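Local coordinates for Lin2891 protein (Listeria innocua, PDB 3DB0) that probably binds FMN and may act as a pyridoxamine 5'-phosphate oxidase-like oxidoreductase built on an antiparallel beta-barrel, at residues B[94-97]-B[98-102]. Sequence-based numbering, arbitrary orientation. Where two conformers were deposited one is given.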
loop_
_atom_site.group_PDB
_atom_site.type_symbol
_atom_site.label_atom_id
_atom_site.label_comp_id
_atom_site.label_asym_id
_atom_site.label_seq_id
_atom_site.Cartn_x
_atom_site.Cartn_y
_atom_site.Cartn_z
ATOM N N GLU B 94 4.606 -1.700 21.031
ATOM C CA GLU B 94 5.919 -1.148 20.600
ATOM C C GLU B 94 6.340 -1.741 19.284
ATOM O O GLU B 94 6.885 -1.056 18.413
ATOM C CB GLU B 94 7.007 -1.429 21.637
ATOM C CG GLU B 94 8.438 -0.979 21.207
ATOM C CD GLU B 94 8.552 0.517 21.024
ATOM O OE1 GLU B 94 7.781 1.220 21.686
ATOM O OE2 GLU B 94 9.397 0.996 20.222
ATOM N N ARG B 95 6.063 -3.024 19.125
ATOM C CA ARG B 95 6.356 -3.679 17.876
ATOM C C ARG B 95 5.547 -3.077 16.704
ATOM O O ARG B 95 6.083 -2.819 15.667
ATOM C CB ARG B 95 6.096 -5.173 18.002
ATOM C CG ARG B 95 6.387 -5.929 16.729
ATOM C CD ARG B 95 7.781 -5.636 16.235
ATOM N NE ARG B 95 8.835 -6.108 17.146
ATOM C CZ ARG B 95 9.323 -7.350 17.124
ATOM N NH1 ARG B 95 8.855 -8.239 16.248
ATOM N NH2 ARG B 95 10.262 -7.707 17.974
ATOM N N ILE B 96 4.243 -2.936 16.876
ATOM C CA ILE B 96 3.384 -2.340 15.905
ATOM C C ILE B 96 3.864 -0.887 15.634
ATOM O O ILE B 96 3.918 -0.448 14.486
ATOM C CB ILE B 96 1.935 -2.339 16.369
ATOM C CG1 ILE B 96 1.344 -3.790 16.511
ATOM C CG2 ILE B 96 1.071 -1.441 15.480
ATOM C CD1 ILE B 96 1.399 -4.580 15.276
ATOM N N TRP B 97 4.204 -0.146 16.695
ATOM C CA TRP B 97 4.683 1.229 16.557
ATOM C C TRP B 97 5.900 1.276 15.631
ATOM O O TRP B 97 5.992 2.093 14.710
ATOM C CB TRP B 97 4.970 1.867 17.947
ATOM C CG TRP B 97 5.699 3.185 17.897
ATOM C CD1 TRP B 97 6.983 3.429 18.328
ATOM C CD2 TRP B 97 5.231 4.441 17.333
ATOM N NE1 TRP B 97 7.317 4.745 18.101
ATOM C CE2 TRP B 97 6.271 5.381 17.480
ATOM C CE3 TRP B 97 4.041 4.860 16.749
ATOM C CZ2 TRP B 97 6.142 6.702 17.062
ATOM C CZ3 TRP B 97 3.941 6.182 16.313
ATOM C CH2 TRP B 97 4.971 7.066 16.466
ATOM N N GLU B 98 6.832 0.369 15.865
ATOM C CA GLU B 98 8.068 0.300 15.108
ATOM C C GLU B 98 7.814 -0.099 13.664
ATOM O O GLU B 98 8.499 0.359 12.751
ATOM C CB GLU B 98 9.058 -0.672 15.798
ATOM C CG GLU B 98 9.635 -0.087 17.053
ATOM C CD GLU B 98 10.458 -1.053 17.869
ATOM O OE1 GLU B 98 10.792 -2.145 17.365
ATOM O OE2 GLU B 98 10.724 -0.723 19.033
ATOM N N ASN B 99 6.823 -0.947 13.441
ATOM C CA ASN B 99 6.501 -1.345 12.072
ATOM C C ASN B 99 5.839 -0.183 11.319
ATOM O O ASN B 99 6.206 0.149 10.198
ATOM C CB ASN B 99 5.614 -2.575 12.052
ATOM C CG ASN B 99 5.258 -2.998 10.654
ATOM O OD1 ASN B 99 4.798 -2.189 9.834
ATOM N ND2 ASN B 99 5.454 -4.271 10.368
ATOM N N ILE B 100 4.905 0.474 11.983
ATOM C CA ILE B 100 4.217 1.620 11.382
ATOM C C ILE B 100 5.148 2.812 11.059
ATOM O O ILE B 100 4.999 3.448 10.017
ATOM C CB ILE B 100 3.103 2.129 12.342
ATOM C CG1 ILE B 100 1.971 1.122 12.410
ATOM C CG2 ILE B 100 2.520 3.433 11.889
ATOM C CD1 ILE B 100 1.372 0.802 11.093
ATOM N N SER B 101 6.080 3.122 11.965
ATOM C CA SER B 101 6.942 4.320 11.879
ATOM C C SER B 101 8.328 4.030 11.345
ATOM O O SER B 101 9.259 4.854 11.479
ATOM C CB SER B 101 7.097 4.937 13.286
ATOM O OG SER B 101 7.824 4.071 14.157
ATOM N N LYS B 102 8.480 2.864 10.728
ATOM C CA LYS B 102 9.821 2.403 10.370
ATOM C C LYS B 102 10.562 3.389 9.455
ATOM O O LYS B 102 11.754 3.551 9.593
ATOM C CB LYS B 102 9.824 0.997 9.779
ATOM C CG LYS B 102 9.166 0.880 8.404
ATOM C CD LYS B 102 9.489 -0.481 7.760
ATOM C CE LYS B 102 8.711 -1.638 8.365
ATOM N NZ LYS B 102 7.274 -1.596 8.008
#
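S101 packs CB and OG against one face of the W97 indole at the C-terminal end of helix 90-100, and its side chain turns back into the last helical turn. Its CB sits 4.2 Å from the centroid of the six-membered ring of W97 and nearly on the ring normal, a CH-pi contact. With chi1 at 66°, OG stands between the S101 backbone N and carbonyl carbon, which lets it donate to W97 O at 2.8 Å from above the carbonyl plane. S101 N binds that oxygen too (2.9 Å), so two donors from one residue grip W97 O just where the chain leaves helical geometry. One residue earlier, I100 N to I96 O is the straightest of the backbone bonds, 169° at the hydrogen, and the two isoleucines make a light apolar contact, CG2 of I96 lying 4.1 Å from CG1 of I100.

E94 and E98, both partly exposed and touching F105, lie between this packed side and solvent. E94 is kinked at its second torsion and E98 runs out straight past CG; their carboxylate planes are 70° apart, with OE2 of E94 2.5 Å from OE2 of E98, so one acid probably carries a proton. E94 OE2 also lies at the W97 ring edge, in its plane. The open side belongs to R95, whose NE, 4.4 Å from OE1 of E98, is too far for a salt bridge, and to K102, which folds back so that NZ donates to N99 O at 3.0 Å.

This is a helix C-terminus packed on the barrel: I96 rests on L38 of strand 29-40 and on F113 and V115 of strand 113-126, W97 meets the rings of F105 and F113 while its NE1 bonds E108 O, and I100 packs against W104 of the second subunit.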